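Local coordinates for MHC class I-like protein MILL2 (Mus musculus, PDB 6A97), which binds heparan sulfate proteoglycans on the surface of fibroblasts and belongs to the MHC class I family, at residues T22-R30 / L42-E50; N225-L233 / Q244-I252. One frame throughout, in Å; residues are numbered along the deposited sequence.

Overall arrangement
From the N terminus, strand 23-31 runs out across the floor of the MHC platform and strand 42-48 returns beside it; contact 1 (22-30 with 42-50) closes this hairpin over the eleven residues between its segments. The chain then completes the eight-stranded sheet and its helices before entering the immunoglobulin C1-set domain. There contact 2 (225-233 with 244-252) pairs strands 231-237 and 240-247, a second hairpin. The two loops follow in series, neither nesting nor crossing, with centres about 19 Å apart. They meet where platform and immunoglobulin domain abut: Glu50, ending contact 1, touches Arg229 and Ser249 of contact 2.

Contact 1 (T22-R30 / L42-E50); sequences THTLRYNVR and LLVLIYVDE
His23 and Asp49 join the open end of this hairpin: ND1 of His23 donates to OD2 of Asp49 at 2.9 Å, in the ring plane and on the syn side of the carboxylate. OD1 of Asp49 takes the backbone N of Thr24 at 3.0 Å, and the two bonds fix the carboxylate's rotation. From there, backbone bonds run through the pairs Arg26-Tyr47, Asn28-Leu45 and Arg30-Leu43. On the face of Leu25 and Val29, the Tyr27 ring and Ile46 lie side by side, CE2 of Tyr27 3.5 Å from CD1 of Ile46; chi1 puts CG of Tyr27 (-58°) and CG1 of Ile46 (-66°) anti to the carbonyl carbons. On the other face the Asn28 and Tyr47 side chains cross at about a right angle, ND2 of Asn28 4.0 Å from CE2 of Tyr47; OH of Tyr47 bonds a polar side chain of another protein's chain. Water 2 links NE of Arg26 to OE1 of Glu50, and OG1 of Thr116 bonds both NH2 of Arg26 and OD1 of Asn28. The MHC platform floor thus pairs largely apolar packing under helices 75-96 and 171-193 with a mixed face, where Arg26, Asn28, Arg30 and Tyr47 stand among Leu43 and Leu45, toward the other chain.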
loop_
_atom_site.group_PDB
_atom_site.type_symbol
_atom_site.label_atom_id
_atom_site.label_comp_id
_atom_site.label_asym_id
_atom_site.label_seq_id
_atom_site.Cartn_x
_atom_site.Cartn_y
_atom_site.Cartn_z
ATOM N N THR A 22 -1.313 10.001 18.394
ATOM C CA THR A 22 0.113 10.297 18.310
ATOM C C THR A 22 0.400 11.425 17.312
ATOM O O THR A 22 -0.164 11.468 16.218
ATOM C CB THR A 22 0.924 9.037 17.929
ATOM O OG1 THR A 22 2.313 9.370 17.810
ATOM C CG2 THR A 22 0.424 8.438 16.620
ATOM N N HIS A 23 1.274 12.348 17.702
ATOM C CA HIS A 23 1.572 13.508 16.870
ATOM C C HIS A 23 3.052 13.858 16.899
ATOM O O HIS A 23 3.757 13.540 17.857
ATOM C CB HIS A 23 0.745 14.712 17.319
ATOM C CG HIS A 23 -0.731 14.489 17.245
ATOM N ND1 HIS A 23 -1.442 14.598 16.069
ATOM C CD2 HIS A 23 -1.633 14.161 18.201
ATOM C CE1 HIS A 23 -2.718 14.352 16.304
ATOM N NE2 HIS A 23 -2.860 14.084 17.590
ATOM N N THR A 24 3.515 14.523 15.847
ATOM C CA THR A 24 4.922 14.881 15.733
ATOM C C THR A 24 5.115 16.346 15.347
ATOM O O THR A 24 4.407 16.878 14.487
ATOM C CB THR A 24 5.643 13.993 14.700
ATOM O OG1 THR A 24 5.402 12.613 15.004
ATOM C CG2 THR A 24 7.142 14.250 14.721
ATOM N N LEU A 25 6.070 16.992 16.005
ATOM C CA LEU A 25 6.508 18.332 15.636
ATOM C C LEU A 25 7.952 18.239 15.175
ATOM O O LEU A 25 8.798 17.714 15.894
ATOM C CB LEU A 25 6.376 19.302 16.810
ATOM C CG LEU A 25 7.089 20.651 16.678
ATOM C CD1 LEU A 25 6.597 21.405 15.455
ATOM C CD2 LEU A 25 6.902 21.492 17.934
ATOM N N ARG A 26 8.237 18.731 13.974
ATOM C CA ARG A 26 9.585 18.632 13.427
ATOM C C ARG A 26 10.059 19.951 12.835
ATOM O O ARG A 26 9.357 20.574 12.039
ATOM C CB ARG A 26 9.658 17.539 12.359
ATOM C CG ARG A 26 11.043 17.383 11.735
ATOM C CD ARG A 26 11.035 16.328 10.633
ATOM N NE ARG A 26 10.694 15.000 11.141
ATOM C CZ ARG A 26 11.586 14.086 11.520
ATOM N NH1 ARG A 26 11.179 12.904 11.965
ATOM N NH2 ARG A 26 12.885 14.350 11.453
ATOM N N TYR A 27 11.255 20.364 13.237
ATOM C CA TYR A 27 11.911 21.542 12.691
ATOM C C TYR A 27 12.988 21.089 11.729
ATOM O O TYR A 27 13.912 20.384 12.134
ATOM C CB TYR A 27 12.552 22.390 13.794
ATOM C CG TYR A 27 11.621 22.882 14.878
ATOM C CD1 TYR A 27 11.241 22.048 15.927
ATOM C CD2 TYR A 27 11.159 24.197 14.879
ATOM C CE1 TYR A 27 10.409 22.500 16.936
ATOM C CE2 TYR A 27 10.324 24.661 15.884
ATOM C CZ TYR A 27 9.952 23.809 16.908
ATOM O OH TYR A 27 9.122 24.258 17.911
ATOM N N ASN A 28 12.870 21.467 10.461
ATOM C CA ASN A 28 13.945 21.242 9.505
ATOM C C ASN A 28 14.698 22.547 9.281
ATOM O O ASN A 28 14.157 23.500 8.714
ATOM C CB ASN A 28 13.404 20.686 8.188
ATOM C CG ASN A 28 13.210 19.179 8.235
ATOM O OD1 ASN A 28 13.338 18.564 9.288
ATOM N ND2 ASN A 28 12.904 18.581 7.093
ATOM N N VAL A 29 15.941 22.590 9.750
ATOM C CA VAL A 29 16.736 23.811 9.721
ATOM C C VAL A 29 17.907 23.660 8.768
ATOM O O VAL A 29 18.565 22.617 8.735
ATOM C CB VAL A 29 17.273 24.171 11.129
ATOM C CG1 VAL A 29 18.059 25.468 11.097
ATOM C CG2 VAL A 29 16.135 24.262 12.135
ATOM N N ARG A 30 18.179 24.700 7.990
ATOM C CA ARG A 30 19.346 24.684 7.119
ATOM C C ARG A 30 19.986 26.064 7.016
ATOM O O ARG A 30 19.287 27.060 6.852
ATOM C CB ARG A 30 18.964 24.177 5.731
ATOM C CG ARG A 30 20.052 24.359 4.698
ATOM C CD ARG A 30 19.754 23.565 3.446
ATOM N NE ARG A 30 18.500 23.981 2.829
ATOM C CZ ARG A 30 18.413 24.864 1.838
ATOM N NH1 ARG A 30 19.513 25.425 1.348
ATOM N NH2 ARG A 30 17.226 25.177 1.328
ATOM N N LEU A 42 19.342 31.503 8.103
ATOM C CA LEU A 42 18.759 30.181 8.281
ATOM C C LEU A 42 17.416 30.049 7.586
ATOM O O LEU A 42 16.630 30.997 7.556
ATOM C CB LEU A 42 18.582 29.875 9.772
ATOM C CG LEU A 42 19.822 29.839 10.670
ATOM C CD1 LEU A 42 19.403 29.639 12.122
ATOM C CD2 LEU A 42 20.788 28.731 10.227
ATOM N N LEU A 43 17.152 28.865 7.040
ATOM C CA LEU A 43 15.809 28.507 6.602
ATOM C C LEU A 43 15.216 27.548 7.620
ATOM O O LEU A 43 15.787 26.493 7.896
ATOM C CB LEU A 43 15.812 27.872 5.207
ATOM C CG LEU A 43 14.468 27.285 4.745
ATOM C CD1 LEU A 43 13.365 28.362 4.640
ATOM C CD2 LEU A 43 14.624 26.557 3.417
ATOM N N VAL A 44 14.083 27.925 8.198
ATOM C CA VAL A 44 13.431 27.075 9.179
ATOM C C VAL A 44 12.061 26.672 8.664
ATOM O O VAL A 44 11.236 27.527 8.335
ATOM C CB VAL A 44 13.279 27.773 10.554
ATOM C CG1 VAL A 44 12.709 26.798 11.576
ATOM C CG2 VAL A 44 14.619 28.338 11.035
ATOM N N LEU A 45 11.838 25.367 8.586
ATOM C CA LEU A 45 10.563 24.817 8.153
ATOM C C LEU A 45 9.994 23.965 9.271
ATOM O O LEU A 45 10.684 23.095 9.816
ATOM C CB LEU A 45 10.726 23.984 6.880
ATOM C CG LEU A 45 11.276 24.712 5.654
ATOM C CD1 LEU A 45 11.534 23.736 4.518
ATOM C CD2 LEU A 45 10.311 25.799 5.214
ATOM N N ILE A 46 8.737 24.212 9.614
ATOM C CA ILE A 46 8.104 23.510 10.720
ATOM C C ILE A 46 6.989 22.598 10.226
ATOM O O ILE A 46 6.066 23.045 9.535
ATOM C CB ILE A 46 7.535 24.497 11.748
ATOM C CG1 ILE A 46 8.667 25.275 12.419
ATOM C CG2 ILE A 46 6.716 23.769 12.789
ATOM C CD1 ILE A 46 8.198 26.142 13.560
ATOM N N TYR A 47 7.087 21.319 10.580
ATOM C CA TYR A 47 6.111 20.314 10.174
ATOM C C TYR A 47 5.321 19.775 11.360
ATOM O O TYR A 47 5.899 19.365 12.366
ATOM C CB TYR A 47 6.804 19.148 9.462
ATOM C CG TYR A 47 7.500 19.543 8.184
ATOM C CD1 TYR A 47 6.889 19.341 6.953
ATOM C CD2 TYR A 47 8.759 20.137 8.209
ATOM C CE1 TYR A 47 7.514 19.703 5.781
ATOM C CE2 TYR A 47 9.393 20.510 7.041
ATOM C CZ TYR A 47 8.761 20.290 5.831
ATOM O OH TYR A 47 9.378 20.653 4.664
ATOM N N VAL A 48 3.999 19.779 11.237
ATOM C CA VAL A 48 3.142 19.107 12.203
ATOM C C VAL A 48 2.500 17.900 11.531
ATOM O O VAL A 48 1.792 18.046 10.530
ATOM C CB VAL A 48 2.047 20.030 12.757
ATOM C CG1 VAL A 48 1.315 19.346 13.906
ATOM C CG2 VAL A 48 2.649 21.344 13.217
ATOM N N ASP A 49 2.772 16.715 12.075
ATOM C CA ASP A 49 2.272 15.461 11.520
ATOM C C ASP A 49 2.637 15.347 10.044
ATOM O O ASP A 49 1.802 14.988 9.211
ATOM C CB ASP A 49 0.759 15.349 11.726
ATOM C CG ASP A 49 0.377 15.335 13.200
ATOM O OD1 ASP A 49 1.225 14.947 14.033
ATOM O OD2 ASP A 49 -0.765 15.716 13.530
ATOM N N GLU A 50 3.894 15.678 9.748
ATOM C CA GLU A 50 4.490 15.618 8.408
ATOM C C GLU A 50 3.976 16.690 7.439
ATOM O O GLU A 50 4.406 16.729 6.288
ATOM C CB GLU A 50 4.286 14.230 7.779
ATOM C CG GLU A 50 4.569 13.055 8.709
ATOM C CD GLU A 50 5.994 13.038 9.210
ATOM O OE1 GLU A 50 6.208 12.661 10.382
ATOM O OE2 GLU A 50 6.903 13.398 8.431
HETATM O O HOH W 1 5.926 16.523 11.720
HETATM O O HOH W 2 7.756 14.525 11.362
HETATM O O HOH W 3 15.159 24.122 6.311
#

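Contact 2 (N225-L233 / Q244-I252); sequences NLYTREATL and QKTFRSETI
Strands 231-233 and 244-247 run antiparallel, their axes 4.6 Å apart at closest approach and 166° between directions. Ala231 with Phe247 and Leu233 with Lys245 are the hydrogen-bonded pairs; N of Phe247 reaches O of Ala231 at 2.6 Å. Between them, Thr232 and Thr246 form a non-hydrogen-bonded pair whose side chains lie side by side, CG2 of Thr232 3.3 Å from OG1 of Thr246. That OG1 also accepts from NE2 of Gln244, whose chain bends at chi2 (-78°) to bring the amide alongside its own strand toward Thr246. On the opposite face CD1 of Leu233 comes to 4.0 Å from CE1 of Phe247.

Beyond the paired strands, the Arg229 chain, extended from CG to NE, crosses Ile252 at a slant and reaches Ser249. Its NH1 bonds O of Ser249 at 3.0 Å, in the guanidinium plane and on a carbonyl lone pair, though bent, with an N-H...O angle of 140°. CB of Arg229 rests on CG2 of Ile252 at 3.7 Å, and CD1 of Ile252 extends to CD1 of Leu226, also 3.7 Å. The 248-252 turn is braced by N of Arg248 donating to OG1 of Thr251. NE of Arg229 makes a salt bridge with Glu51 of the platform. In this C1-set sandwich, strand 231-237 lies between 240-247 and 276-282, while Leu233 and Phe247 pack across to strand 260-268 of the other sheet.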
loop_
_atom_site.group_PDB
_atom_site.type_symbol
_atom_site.label_atom_id
_atom_site.label_comp_id
_atom_site.label_asym_id
_atom_site.label_seq_id
_atom_site.Cartn_x
_atom_site.Cartn_y
_atom_site.Cartn_z
ATOM N N ASN A 225 -6.257 12.832 -4.233
ATOM C CA ASN A 225 -7.006 13.402 -3.121
ATOM C C ASN A 225 -6.795 12.639 -1.832
ATOM O O ASN A 225 -7.735 12.420 -1.070
ATOM C CB ASN A 225 -8.502 13.451 -3.452
ATOM C CG ASN A 225 -9.211 14.605 -2.771
ATOM O OD1 ASN A 225 -8.686 15.715 -2.710
ATOM N ND2 ASN A 225 -10.410 14.347 -2.256
ATOM N N LEU A 226 -5.557 12.219 -1.599
ATOM C CA LEU A 226 -5.192 11.589 -0.342
ATOM C C LEU A 226 -4.952 12.686 0.690
ATOM O O LEU A 226 -4.204 13.627 0.431
ATOM C CB LEU A 226 -3.949 10.708 -0.518
ATOM C CG LEU A 226 -4.055 9.725 -1.687
ATOM C CD1 LEU A 226 -2.759 8.965 -1.892
ATOM C CD2 LEU A 226 -5.224 8.767 -1.479
ATOM N N TYR A 227 -5.594 12.571 1.850
ATOM C CA TYR A 227 -5.528 13.617 2.869
ATOM C C TYR A 227 -4.236 13.551 3.680
ATOM O O TYR A 227 -3.795 14.554 4.240
ATOM C CB TYR A 227 -6.736 13.527 3.805
ATOM N N THR A 228 -3.640 12.366 3.750
ATOM C CA THR A 228 -2.360 12.191 4.430
ATOM C C THR A 228 -1.355 11.553 3.480
ATOM O O THR A 228 -1.681 11.255 2.329
ATOM C CB THR A 228 -2.490 11.324 5.698
ATOM O OG1 THR A 228 -2.797 9.973 5.332
ATOM C CG2 THR A 228 -3.584 11.866 6.609
ATOM N N ARG A 229 -0.135 11.343 3.965
ATOM C CA ARG A 229 0.937 10.807 3.133
ATOM C C ARG A 229 1.056 9.287 3.220
ATOM O O ARG A 229 2.103 8.723 2.903
ATOM C CB ARG A 229 2.269 11.448 3.521
ATOM C CG ARG A 229 2.348 12.930 3.213
ATOM C CD ARG A 229 3.496 13.582 3.956
ATOM N NE ARG A 229 3.554 15.017 3.708
ATOM C CZ ARG A 229 4.563 15.625 3.095
ATOM N NH1 ARG A 229 5.605 14.920 2.677
ATOM N NH2 ARG A 229 4.531 16.936 2.910
ATOM N N GLU A 230 -0.013 8.624 3.643
ATOM C CA GLU A 230 0.005 7.171 3.773
ATOM C C GLU A 230 -1.035 6.514 2.878
ATOM O O GLU A 230 -2.223 6.834 2.947
ATOM C CB GLU A 230 -0.224 6.758 5.225
ATOM C CG GLU A 230 0.862 7.236 6.172
ATOM C CD GLU A 230 0.613 6.802 7.605
ATOM O OE1 GLU A 230 -0.451 7.158 8.159
ATOM O OE2 GLU A 230 1.481 6.105 8.174
ATOM N N ALA A 231 -0.574 5.594 2.035
ATOM C CA ALA A 231 -1.455 4.876 1.123
ATOM C C ALA A 231 -0.749 3.657 0.549
ATOM O O ALA A 231 0.483 3.598 0.508
ATOM C CB ALA A 231 -1.923 5.790 0.003
ATOM N N THR A 232 -1.532 2.674 0.122
ATOM C CA THR A 232 -0.977 1.537 -0.595
ATOM C C THR A 232 -1.770 1.295 -1.865
ATOM O O THR A 232 -3.002 1.380 -1.872
ATOM C CB THR A 232 -0.977 0.244 0.259
ATOM O OG1 THR A 232 -2.323 -0.123 0.580
ATOM C CG2 THR A 232 -0.187 0.437 1.541
ATOM N N LEU A 233 -1.050 1.014 -2.945
ATOM C CA LEU A 233 -1.657 0.624 -4.207
ATOM C C LEU A 233 -1.168 -0.766 -4.567
ATOM O O LEU A 233 0.017 -1.071 -4.422
ATOM C CB LEU A 233 -1.310 1.608 -5.324
ATOM C CG LEU A 233 -2.024 2.958 -5.349
ATOM C CD1 LEU A 233 -1.405 3.846 -6.411
ATOM C CD2 LEU A 233 -3.517 2.770 -5.616
ATOM N N GLN A 244 2.863 -4.295 -5.874
ATOM C CA GLN A 244 2.388 -3.650 -4.660
ATOM C C GLN A 244 3.344 -2.534 -4.260
ATOM O O GLN A 244 4.560 -2.705 -4.300
ATOM C CB GLN A 244 2.252 -4.680 -3.530
ATOM C CG GLN A 244 1.511 -4.199 -2.284
ATOM C CD GLN A 244 2.362 -3.318 -1.382
ATOM O OE1 GLN A 244 3.589 -3.425 -1.368
ATOM N NE2 GLN A 244 1.711 -2.442 -0.625
ATOM N N LYS A 245 2.790 -1.388 -3.882
ATOM C CA LYS A 245 3.603 -0.291 -3.375
ATOM C C LYS A 245 2.938 0.387 -2.187
ATOM O O LYS A 245 1.758 0.742 -2.235
ATOM C CB LYS A 245 3.880 0.734 -4.477
ATOM C CG LYS A 245 5.111 0.422 -5.314
ATOM C CD LYS A 245 5.136 1.233 -6.599
ATOM C CE LYS A 245 6.264 0.785 -7.516
ATOM N NZ LYS A 245 7.503 1.587 -7.292
ATOM N N THR A 246 3.705 0.546 -1.116
ATOM C CA THR A 246 3.268 1.305 0.047
ATOM C C THR A 246 3.905 2.689 0.016
ATOM O O THR A 246 5.128 2.819 -0.039
ATOM C CB THR A 246 3.634 0.590 1.362
ATOM O OG1 THR A 246 2.966 -0.676 1.417
ATOM C CG2 THR A 246 3.224 1.430 2.565
ATOM N N PHE A 247 3.076 3.723 0.037
ATOM C CA PHE A 247 3.581 5.086 -0.035
ATOM C C PHE A 247 3.606 5.723 1.347
ATOM O O PHE A 247 2.671 5.569 2.134
ATOM C CB PHE A 247 2.736 5.923 -0.999
ATOM C CG PHE A 247 2.748 5.408 -2.409
ATOM C CD1 PHE A 247 1.832 4.449 -2.819
ATOM C CD2 PHE A 247 3.685 5.868 -3.320
ATOM C CE1 PHE A 247 1.847 3.967 -4.118
ATOM C CE2 PHE A 247 3.705 5.390 -4.619
ATOM C CZ PHE A 247 2.784 4.437 -5.018
ATOM N N ARG A 248 4.692 6.431 1.636
ATOM C CA ARG A 248 4.854 7.090 2.923
ATOM C C ARG A 248 5.305 8.533 2.728
ATOM O O ARG A 248 5.387 9.018 1.599
ATOM C CB ARG A 248 5.850 6.324 3.798
ATOM C CG ARG A 248 5.344 4.956 4.237
ATOM C CD ARG A 248 6.371 4.217 5.079
ATOM N NE ARG A 248 5.901 2.888 5.464
ATOM C CZ ARG A 248 6.168 1.774 4.787
ATOM N NH1 ARG A 248 6.904 1.823 3.685
ATOM N NH2 ARG A 248 5.700 0.608 5.214
ATOM N N SER A 249 5.600 9.204 3.839
ATOM C CA SER A 249 5.916 10.632 3.860
ATOM C C SER A 249 6.894 11.094 2.776
ATOM O O SER A 249 6.764 12.198 2.249
ATOM C CB SER A 249 6.477 11.013 5.233
ATOM O OG SER A 249 6.908 12.362 5.256
ATOM N N GLU A 250 7.858 10.245 2.433
ATOM C CA GLU A 250 8.942 10.660 1.552
ATOM C C GLU A 250 8.896 10.038 0.156
ATOM O O GLU A 250 9.807 10.245 -0.646
ATOM C CB GLU A 250 10.283 10.341 2.215
ATOM C CG GLU A 250 10.663 11.324 3.315
ATOM C CD GLU A 250 11.816 10.835 4.175
ATOM O OE1 GLU A 250 12.429 9.804 3.822
ATOM O OE2 GLU A 250 12.111 11.490 5.200
ATOM N N THR A 251 7.842 9.283 -0.137
ATOM C CA THR A 251 7.715 8.644 -1.447
ATOM C C THR A 251 6.405 9.000 -2.143
ATOM O O THR A 251 6.279 8.852 -3.358
ATOM C CB THR A 251 7.812 7.113 -1.337
ATOM O OG1 THR A 251 6.872 6.644 -0.362
ATOM C CG2 THR A 251 9.215 6.696 -0.926
ATOM N N ILE A 252 5.428 9.462 -1.370
ATOM C CA ILE A 252 4.143 9.865 -1.929
ATOM C C ILE A 252 4.282 11.205 -2.666
ATOM O O ILE A 252 5.138 12.023 -2.325
ATOM C CB ILE A 252 3.061 9.956 -0.825
ATOM C CG1 ILE A 252 1.669 9.689 -1.404
ATOM C CG2 ILE A 252 3.128 11.294 -0.089
ATOM C CD1 ILE A 252 0.615 9.427 -0.349
#